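Local structure of cysteine desulfurase (Thermococcus onnurineus, 5B87) at residues Ile38-Thr43 with His366-Arg371; Lys126-Pro131 with Lys173-Val178; Ala344-Phe349 with Thr389-Phe394. The protein probably catalyses, with pyridoxal 5'-phosphate as cofactor, the transfer of sulfur from L-cysteine to a sulfur carrier, releasing L-alanine. One frame throughout, in Å; residues are numbered along the deposited sequence.

How the interactions relate
Interactions 1 and 3, though built from segments far apart along the chain, meet at one site. They share a four-stranded mixed sheet in which 38-39, 368-373, 389-393 and 346-349 follow one another, and their centres lie about 10 Å apart. Probable hydrogen bonds between the inner strands, such as Arg371 O to Arg391 N at 2.6 Å, join them, and both reach the bound alanine. The side chain of Arg391 is about 6 Å from the bound pyridoxal phosphate, and that of Arg371 about 9 Å. Interaction 2 belongs to the seven-stranded sheet and lies away from the cofactor-binding residues. Its nearest atoms are about 15 Å from interaction 1 and about 13 Å from interaction 3.

Interaction 1: Ile38-Thr43 with His366-Arg371; sequences IYFDNT and HSIMVR. With ALA (alanine), chain F.
Asp41 OD2 is gripped twice: by Arg371 NH1, in a salt bridge of 2.6 Å, and by a hydrogen bond from His72 of the second subunit. The arginine meets the syn lone pair of OD2 in the plane of its guanidinium, with the carboxylate turned only 25° from that plane. The bond is single: Arg371 NH2 turns to Ser75 OG of the second subunit, and the other carboxylate oxygen, OD1, makes a salt bridge with Arg391. Asp41 CG stands anti to the backbone N (chi1 -164°), which carries the carboxylate over to the arginine.

Upstream, the two segments run parallel. Ile38 N bonds to Ser367 O (2.9 Å), Met369 N returns a nearly straight bond to Ile38 O (3.0 Å), and Phe40 N reaches Met369 O (2.9 Å) with a more bent geometry. Ile38 and Ile368 lie side by side on one face of the sheet, the CB of Ile38 against CG1 of Ile368 at 3.8 Å. Tyr39 and Met369 occupy the other face, their side chains at about a right angle, with Met369 CG 4.1 Å from Tyr39 CD1. The tyrosine hydroxyl is held by Thr45 O.

The pairing makes 38-39 an outermost strand of this chain's four-stranded mixed sheet, and the segment then brings Thr43 O to 3.5 Å from CA of the bound alanine. Ser367 is the C' residue of the Schellman motif that ends helix 356-365. Ile38 and Ile368 pack on helix 400-413, Val370 lies on helix 356-365 and strand 389-393, and Leu74 of the second subunit packs on Tyr39.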
loop_
_atom_site.group_PDB
_atom_site.type_symbol
_atom_site.label_atom_id
_atom_site.label_comp_id
_atom_site.label_asym_id
_atom_site.label_seq_id
_atom_site.Cartn_x
_atom_site.Cartn_y
_atom_site.Cartn_z
ATOM N N ILE B 38 7.032 -27.958 -4.024
ATOM C CA ILE B 38 6.540 -27.895 -5.374
ATOM C C ILE B 38 5.519 -26.781 -5.188
ATOM O O ILE B 38 4.519 -26.982 -4.555
ATOM C CB ILE B 38 5.961 -29.231 -5.815
ATOM C CG1 ILE B 38 7.092 -30.189 -6.116
ATOM C CG2 ILE B 38 5.141 -29.084 -7.065
ATOM C CD1 ILE B 38 6.652 -31.515 -6.668
ATOM N N TYR B 39 5.808 -25.591 -5.692
ATOM C CA TYR B 39 4.950 -24.467 -5.419
ATOM C C TYR B 39 3.976 -24.317 -6.597
ATOM O O TYR B 39 4.362 -23.840 -7.668
ATOM C CB TYR B 39 5.735 -23.156 -5.160
ATOM C CG TYR B 39 4.850 -21.995 -4.685
ATOM C CD1 TYR B 39 4.441 -21.869 -3.353
ATOM C CD2 TYR B 39 4.322 -21.110 -5.591
ATOM C CE1 TYR B 39 3.589 -20.815 -2.946
ATOM C CE2 TYR B 39 3.492 -20.091 -5.193
ATOM C CZ TYR B 39 3.127 -19.954 -3.864
ATOM O OH TYR B 39 2.341 -18.878 -3.520
ATOM N N PHE B 40 2.713 -24.707 -6.369
ATOM C CA PHE B 40 1.667 -24.650 -7.372
ATOM C C PHE B 40 0.523 -23.698 -6.921
ATOM O O PHE B 40 -0.680 -23.933 -7.207
ATOM C CB PHE B 40 1.114 -26.090 -7.656
ATOM C CG PHE B 40 1.948 -26.971 -8.588
ATOM C CD1 PHE B 40 3.156 -26.585 -9.144
ATOM C CD2 PHE B 40 1.487 -28.281 -8.865
ATOM C CE1 PHE B 40 3.890 -27.472 -9.943
ATOM C CE2 PHE B 40 2.194 -29.165 -9.704
ATOM C CZ PHE B 40 3.403 -28.760 -10.232
ATOM N N ASP B 41 0.867 -22.617 -6.221
ATOM C CA ASP B 41 -0.140 -21.663 -5.795
ATOM C C ASP B 41 0.190 -20.241 -6.225
ATOM O O ASP B 41 0.073 -19.278 -5.452
ATOM C CB ASP B 41 -0.297 -21.754 -4.267
ATOM C CG ASP B 41 -1.576 -21.088 -3.775
ATOM O OD1 ASP B 41 -2.513 -20.852 -4.607
ATOM O OD2 ASP B 41 -1.612 -20.766 -2.563
ATOM N N ASN B 42 0.645 -20.138 -7.467
ATOM C CA ASN B 42 1.098 -18.899 -8.078
ATOM C C ASN B 42 -0.022 -17.933 -8.387
ATOM O O ASN B 42 0.265 -16.737 -8.549
ATOM C CB ASN B 42 1.859 -19.180 -9.374
ATOM C CG ASN B 42 3.179 -19.815 -9.128
ATOM O OD1 ASN B 42 4.098 -19.148 -8.666
ATOM N ND2 ASN B 42 3.291 -21.104 -9.419
ATOM N N THR B 43 -1.278 -18.377 -8.466
ATOM C CA THR B 43 -2.317 -17.372 -8.659
ATOM C C THR B 43 -2.596 -16.641 -7.364
ATOM O O THR B 43 -2.997 -15.526 -7.420
ATOM C CB THR B 43 -3.613 -17.760 -9.483
ATOM O OG1 THR B 43 -4.795 -17.772 -8.673
ATOM C CG2 THR B 43 -3.449 -18.955 -10.309
ATOM N N HIS B 366 2.717 -34.096 1.052
ATOM C CA HIS B 366 3.780 -34.476 0.078
ATOM C C HIS B 366 4.543 -33.258 -0.459
ATOM O O HIS B 366 5.174 -33.323 -1.506
ATOM C CB HIS B 366 3.194 -35.240 -1.103
ATOM C CG HIS B 366 2.761 -36.633 -0.784
ATOM N ND1 HIS B 366 1.581 -36.915 -0.127
ATOM C CD2 HIS B 366 3.319 -37.827 -1.087
ATOM C CE1 HIS B 366 1.446 -38.223 -0.010
ATOM N NE2 HIS B 366 2.482 -38.798 -0.590
ATOM N N SER B 367 4.471 -32.129 0.239
ATOM C CA SER B 367 5.241 -30.932 -0.146
ATOM C C SER B 367 4.810 -30.308 -1.457
ATOM O O SER B 367 5.631 -29.694 -2.149
ATOM C CB SER B 367 6.764 -31.219 -0.136
ATOM O OG SER B 367 7.207 -31.423 1.212
ATOM N N ILE B 368 3.539 -30.467 -1.808
ATOM C CA ILE B 368 2.991 -29.829 -2.994
ATOM C C ILE B 368 1.972 -28.794 -2.467
ATOM O O ILE B 368 0.994 -29.184 -1.833
ATOM C CB ILE B 368 2.312 -30.845 -3.913
ATOM C CG1 ILE B 368 3.342 -31.717 -4.622
ATOM C CG2 ILE B 368 1.412 -30.172 -4.949
ATOM C CD1 ILE B 368 2.829 -33.070 -5.050
ATOM N N MET B 369 2.231 -27.502 -2.757
ATOM C CA MET B 369 1.405 -26.394 -2.336
ATOM C C MET B 369 0.355 -26.058 -3.368
ATOM O O MET B 369 0.640 -25.647 -4.507
ATOM C CB MET B 369 2.246 -25.107 -2.072
ATOM C CG MET B 369 3.522 -25.255 -1.240
ATOM S SD MET B 369 3.381 -25.818 0.447
ATOM C CE MET B 369 3.529 -27.586 0.305
ATOM N N VAL B 370 -0.889 -26.159 -2.946
ATOM C CA VAL B 370 -1.983 -25.986 -3.846
ATOM C C VAL B 370 -3.038 -25.193 -3.075
ATOM O O VAL B 370 -2.990 -25.142 -1.886
ATOM C CB VAL B 370 -2.359 -27.416 -4.282
ATOM C CG1 VAL B 370 -3.708 -27.858 -3.750
ATOM C CG2 VAL B 370 -2.248 -27.586 -5.762
ATOM N N ARG B 371 -3.946 -24.506 -3.734
ATOM C CA ARG B 371 -5.025 -23.829 -3.008
ATOM C C ARG B 371 -6.366 -24.550 -3.152
ATOM O O ARG B 371 -6.651 -25.170 -4.176
ATOM C CB ARG B 371 -5.180 -22.370 -3.425
ATOM C CG ARG B 371 -5.705 -21.491 -2.288
ATOM C CD ARG B 371 -5.110 -20.092 -2.262
ATOM N NE ARG B 371 -5.084 -19.570 -0.885
ATOM C CZ ARG B 371 -4.002 -19.295 -0.143
ATOM N NH1 ARG B 371 -2.768 -19.421 -0.608
ATOM N NH2 ARG B 371 -4.169 -18.852 1.100
HETATM N N ALA F . -6.518 -13.472 -6.452
HETATM C CA ALA F . -5.736 -14.412 -5.581
HETATM C C ALA F . -6.239 -15.872 -5.503
HETATM O O ALA F . -5.650 -16.714 -4.883
HETATM C CB ALA F . -5.463 -13.898 -4.141
HETATM O OXT ALA F . -7.140 -16.157 -6.034
#

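Interaction 2: Lys126-Pro131 with Lys173-Val178; sequences KIVTTP and KGAKLV
Lys126 and Val128 tie strand 126-129 to its parallel neighbour 177-181 in the seven-stranded mixed sheet characteristic of the large domain of fold type I pyridoxal phosphate enzymes. Between the two, the chain visits strand 151-154, on the far side of 126-129, and returns through helix 165-172.

Two backbone hydrogen bonds set the register: Lys176 N to Lys126 O and Val128 N to Leu177 O, both 3.0 Å. CA-H...O contacts reinforce them, among them Val178 CA to Val128 O at 3.1 Å. Where the segments diverge, a water takes over, accepting from Lys126 N at 2.8 Å and donating to Gly174 O.

Apolar contacts divide between the faces. Ile127 and Leu177 lie side by side, CG2 to CD2, on one; Val128 and Val178 do likewise on the other, CG2 to CG1, each pair at 4.1 Å. Beside the second pair, Val128 CG1 and Ala175 CB come closer than methyls usually do, and the valine torsion is nearly eclipsed, which makes the exact placement of that branch doubtful.

The Lys126 chain starts anti to the backbone N (chi1 179°) and bends further out, laying its CD against Ala175 CB at 3.8 Å while NZ bonds to Lys171 O.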
loop_
_atom_site.group_PDB
_atom_site.type_symbol
_atom_site.label_atom_id
_atom_site.label_comp_id
_atom_site.label_asym_id
_atom_site.label_seq_id
_atom_site.Cartn_x
_atom_site.Cartn_y
_atom_site.Cartn_z
ATOM N N LYS B 126 -25.628 2.106 -16.769
ATOM C CA LYS B 126 -25.317 0.703 -16.769
ATOM C C LYS B 126 -23.868 0.301 -16.803
ATOM O O LYS B 126 -23.113 0.745 -17.617
ATOM C CB LYS B 126 -26.023 0.071 -17.934
ATOM C CG LYS B 126 -25.772 -1.391 -18.093
ATOM C CD LYS B 126 -25.463 -1.687 -19.528
ATOM C CE LYS B 126 -26.626 -2.317 -20.217
ATOM N NZ LYS B 126 -26.531 -2.097 -21.662
ATOM N N ILE B 127 -23.515 -0.566 -15.881
ATOM C CA ILE B 127 -22.199 -1.100 -15.776
ATOM C C ILE B 127 -22.356 -2.503 -16.226
ATOM O O ILE B 127 -23.283 -3.176 -15.799
ATOM C CB ILE B 127 -21.687 -1.056 -14.329
ATOM C CG1 ILE B 127 -21.489 0.384 -13.908
ATOM C CG2 ILE B 127 -20.323 -1.719 -14.198
ATOM C CD1 ILE B 127 -21.201 0.513 -12.435
ATOM N N VAL B 128 -21.470 -2.936 -17.113
ATOM C CA VAL B 128 -21.395 -4.351 -17.411
ATOM C C VAL B 128 -20.024 -4.993 -17.103
ATOM O O VAL B 128 -18.954 -4.433 -17.389
ATOM C CB VAL B 128 -21.911 -4.702 -18.809
ATOM C CG1 VAL B 128 -22.442 -3.492 -19.558
ATOM C CG2 VAL B 128 -20.902 -5.482 -19.631
ATOM N N THR B 129 -20.112 -6.190 -16.530
ATOM C CA THR B 129 -18.980 -6.995 -16.188
ATOM C C THR B 129 -19.205 -8.472 -16.641
ATOM O O THR B 129 -20.190 -8.791 -17.319
ATOM C CB THR B 129 -18.661 -6.845 -14.695
ATOM O OG1 THR B 129 -17.342 -7.351 -14.482
ATOM C CG2 THR B 129 -19.650 -7.602 -13.786
ATOM N N THR B 130 -18.300 -9.339 -16.251
ATOM C CA THR B 130 -18.430 -10.726 -16.570
ATOM C C THR B 130 -18.979 -11.397 -15.342
ATOM O O THR B 130 -18.934 -10.831 -14.283
ATOM C CB THR B 130 -17.115 -11.372 -17.039
ATOM O OG1 THR B 130 -16.428 -11.966 -15.950
ATOM C CG2 THR B 130 -16.228 -10.384 -17.678
ATOM N N PRO B 131 -19.506 -12.660 -15.534
ATOM C CA PRO B 131 -20.017 -13.294 -14.324
ATOM C C PRO B 131 -18.961 -14.046 -13.585
ATOM O O PRO B 131 -19.255 -14.689 -12.615
ATOM C CB PRO B 131 -20.987 -14.304 -14.864
ATOM C CG PRO B 131 -20.311 -14.827 -16.041
ATOM C CD PRO B 131 -19.792 -13.610 -16.694
ATOM N N LYS B 173 -23.658 -2.222 -25.695
ATOM C CA LYS B 173 -24.308 -1.158 -26.432
ATOM C C LYS B 173 -24.594 0.126 -25.673
ATOM O O LYS B 173 -24.082 1.181 -26.029
ATOM C CB LYS B 173 -25.562 -1.656 -27.107
ATOM C CG LYS B 173 -26.209 -0.621 -27.995
ATOM C CD LYS B 173 -26.206 -1.054 -29.437
ATOM C CE LYS B 173 -25.775 0.081 -30.317
ATOM N NZ LYS B 173 -25.360 -0.402 -31.644
ATOM N N GLY B 174 -25.400 0.049 -24.641
ATOM C CA GLY B 174 -25.706 1.240 -23.889
ATOM C C GLY B 174 -25.000 1.309 -22.558
ATOM O O GLY B 174 -25.560 1.767 -21.588
ATOM N N ALA B 175 -23.763 0.855 -22.509
ATOM C CA ALA B 175 -23.037 0.864 -21.261
ATOM C C ALA B 175 -22.162 2.068 -21.050
ATOM O O ALA B 175 -21.509 2.567 -21.939
ATOM C CB ALA B 175 -22.248 -0.417 -21.066
ATOM N N LYS B 176 -22.179 2.514 -19.819
ATOM C CA LYS B 176 -21.395 3.619 -19.386
ATOM C C LYS B 176 -19.976 3.149 -19.094
ATOM O O LYS B 176 -19.022 3.808 -19.398
ATOM C CB LYS B 176 -22.042 4.189 -18.133
ATOM C CG LYS B 176 -21.491 5.500 -17.654
ATOM C CD LYS B 176 -21.655 6.573 -18.683
ATOM C CE LYS B 176 -22.194 7.844 -18.079
ATOM N NZ LYS B 176 -21.273 8.954 -18.399
ATOM N N LEU B 177 -19.871 1.987 -18.503
ATOM C CA LEU B 177 -18.586 1.387 -18.102
ATOM C C LEU B 177 -18.619 -0.131 -18.242
ATOM O O LEU B 177 -19.619 -0.768 -17.938
ATOM C CB LEU B 177 -18.271 1.776 -16.657
ATOM C CG LEU B 177 -16.876 1.406 -16.148
ATOM C CD1 LEU B 177 -16.363 2.470 -15.192
ATOM C CD2 LEU B 177 -16.870 0.078 -15.433
ATOM N N VAL B 178 -17.530 -0.690 -18.735
ATOM C CA VAL B 178 -17.336 -2.139 -18.799
ATOM C C VAL B 178 -16.067 -2.532 -18.021
ATOM O O VAL B 178 -15.035 -1.939 -18.210
ATOM C CB VAL B 178 -17.217 -2.583 -20.247
ATOM C CG1 VAL B 178 -17.110 -4.091 -20.340
ATOM C CG2 VAL B 178 -18.421 -2.097 -21.018
HETATM O O HOH W 1 -25.355 3.470 -19.210
#

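Interaction 3: Ala344-Phe349 with Thr389-Phe394; sequences AGVVSF and TVRASF. With ALA (alanine), chain F.
Arg391 leaves its strand beside Ser348, and its CB already lies 3.8 Å from Ser348 OG, which is hydrogen-bonded to Ala186 O. CG touches both that oxygen, at 3.7 Å, and Val346 CG2, at 4.1 Å. The chain is extended as far as CD and turns at chi3 (72°), which swings the guanidinium to the bound alanine. There NH1 bonds to OXT of the alanine at 3.1 Å and NH2 to its O at 3.0 Å, two nearly straight bonds from the guanidinium edge, the carboxylate near its plane. NH2 also meets Asp41, and NH1 the carbonyl of Asn185, which together fix the group's rotation. A leucine in its place would probably leave the ligand carboxylate without its paired donors and Asp41 OD1 without its salt-bridge partner, though Arg371 would still hold OD2.

Beneath, the antiparallel strands form hydrogen-bonded pairs at Val347-Ala392 and Phe349-Val390. On the face away from the ligand, Val390 CG1 makes a CH-pi contact over the Phe349 ring, 4.3 Å from its centroid. A sheet with helices 309-329 and 400-413 behind it and a carboxylate-binding arginine in front is characteristic of the small domain of fold type I pyridoxal phosphate enzymes.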
loop_
_atom_site.group_PDB
_atom_site.type_symbol
_atom_site.label_atom_id
_atom_site.label_comp_id
_atom_site.label_asym_id
_atom_site.label_seq_id
_atom_site.Cartn_x
_atom_site.Cartn_y
_atom_site.Cartn_z
ATOM N N ALA B 344 -5.107 -20.257 -19.277
ATOM C CA ALA B 344 -3.898 -19.775 -18.593
ATOM C C ALA B 344 -3.309 -20.867 -17.748
ATOM O O ALA B 344 -3.859 -21.957 -17.680
ATOM C CB ALA B 344 -4.259 -18.548 -17.676
ATOM N N GLY B 345 -2.240 -20.534 -17.049
ATOM C CA GLY B 345 -1.537 -21.407 -16.150
ATOM C C GLY B 345 -2.222 -21.699 -14.844
ATOM O O GLY B 345 -1.640 -21.579 -13.818
ATOM N N VAL B 346 -3.470 -22.093 -14.911
ATOM C CA VAL B 346 -4.240 -22.425 -13.747
ATOM C C VAL B 346 -5.159 -23.593 -14.074
ATOM O O VAL B 346 -5.848 -23.585 -15.043
ATOM C CB VAL B 346 -4.944 -21.181 -13.102
ATOM C CG1 VAL B 346 -4.939 -19.986 -13.999
ATOM C CG2 VAL B 346 -6.339 -21.444 -12.639
ATOM N N VAL B 347 -5.115 -24.610 -13.252
ATOM C CA VAL B 347 -5.977 -25.744 -13.441
ATOM C C VAL B 347 -6.727 -26.054 -12.176
ATOM O O VAL B 347 -6.192 -26.576 -11.250
ATOM C CB VAL B 347 -5.338 -26.985 -14.147
ATOM C CG1 VAL B 347 -4.088 -26.670 -14.912
ATOM C CG2 VAL B 347 -5.146 -28.166 -13.238
ATOM N N SER B 348 -7.988 -25.700 -12.172
ATOM C CA SER B 348 -8.838 -25.982 -11.063
ATOM C C SER B 348 -9.394 -27.371 -11.317
ATOM O O SER B 348 -9.721 -27.696 -12.408
ATOM C CB SER B 348 -9.968 -24.987 -11.006
ATOM O OG SER B 348 -9.651 -23.925 -10.189
ATOM N N PHE B 349 -9.486 -28.181 -10.291
ATOM C CA PHE B 349 -9.991 -29.541 -10.404
ATOM C C PHE B 349 -10.664 -29.967 -9.096
ATOM O O PHE B 349 -10.653 -29.209 -8.106
ATOM C CB PHE B 349 -8.872 -30.521 -10.824
ATOM C CG PHE B 349 -7.792 -30.680 -9.823
ATOM C CD1 PHE B 349 -6.665 -29.826 -9.817
ATOM C CD2 PHE B 349 -7.868 -31.676 -8.864
ATOM C CE1 PHE B 349 -5.658 -29.974 -8.850
ATOM C CE2 PHE B 349 -6.879 -31.813 -7.904
ATOM C CZ PHE B 349 -5.782 -30.989 -7.903
ATOM N N THR B 389 -13.026 -25.808 -5.422
ATOM C CA THR B 389 -12.211 -26.636 -6.263
ATOM C C THR B 389 -10.859 -26.611 -5.648
ATOM O O THR B 389 -10.623 -25.843 -4.774
ATOM C CB THR B 389 -12.055 -26.075 -7.668
ATOM O OG1 THR B 389 -11.375 -24.843 -7.614
ATOM C CG2 THR B 389 -13.360 -25.852 -8.271
ATOM N N VAL B 390 -9.965 -27.442 -6.127
ATOM C CA VAL B 390 -8.610 -27.399 -5.682
ATOM C C VAL B 390 -7.909 -26.806 -6.908
ATOM O O VAL B 390 -8.275 -27.064 -8.031
ATOM C CB VAL B 390 -8.060 -28.724 -5.121
ATOM C CG1 VAL B 390 -8.980 -29.897 -5.323
ATOM C CG2 VAL B 390 -6.644 -28.998 -5.550
ATOM N N ARG B 391 -6.927 -25.972 -6.667
ATOM C CA ARG B 391 -6.273 -25.275 -7.730
ATOM C C ARG B 391 -4.773 -25.299 -7.733
ATOM O O ARG B 391 -4.137 -24.942 -6.795
ATOM C CB ARG B 391 -6.777 -23.845 -7.681
ATOM C CG ARG B 391 -6.392 -22.938 -8.801
ATOM C CD ARG B 391 -6.706 -21.514 -8.430
ATOM N NE ARG B 391 -5.806 -21.012 -7.423
ATOM C CZ ARG B 391 -5.890 -19.821 -6.870
ATOM N NH1 ARG B 391 -6.840 -19.005 -7.217
ATOM N NH2 ARG B 391 -5.026 -19.457 -5.972
ATOM N N ALA B 392 -4.232 -25.699 -8.860
ATOM C CA ALA B 392 -2.821 -25.726 -9.070
ATOM C C ALA B 392 -2.569 -24.641 -10.061
ATOM O O ALA B 392 -3.229 -24.567 -11.040
ATOM C CB ALA B 392 -2.378 -27.047 -9.626
ATOM N N SER B 393 -1.599 -23.799 -9.784
ATOM C CA SER B 393 -1.252 -22.715 -10.658
ATOM C C SER B 393 0.239 -22.666 -10.815
ATOM O O SER B 393 0.957 -22.964 -9.918
ATOM C CB SER B 393 -1.833 -21.391 -10.199
ATOM O OG SER B 393 -1.608 -21.150 -8.874
ATOM N N PHE B 394 0.668 -22.298 -11.991
ATOM C CA PHE B 394 2.050 -22.286 -12.314
ATOM C C PHE B 394 2.682 -20.979 -12.688
ATOM O O PHE B 394 2.060 -19.995 -12.926
ATOM C CB PHE B 394 2.280 -23.161 -13.545
ATOM C CG PHE B 394 1.609 -24.482 -13.503
ATOM C CD1 PHE B 394 2.051 -25.474 -12.678
ATOM C CD2 PHE B 394 0.556 -24.739 -14.320
ATOM C CE1 PHE B 394 1.427 -26.687 -12.648
ATOM C CE2 PHE B 394 -0.069 -25.956 -14.306
ATOM C CZ PHE B 394 0.365 -26.928 -13.467
HETATM N N ALA F . -6.518 -13.472 -6.452
HETATM C CA ALA F . -5.736 -14.412 -5.581
HETATM C C ALA F . -6.239 -15.872 -5.503
HETATM O O ALA F . -5.650 -16.714 -4.883
HETATM C CB ALA F . -5.463 -13.898 -4.141
HETATM O OXT ALA F . -7.140 -16.157 -6.034
HETATM O O HOH W 2 -0.583 -18.826 -13.059
#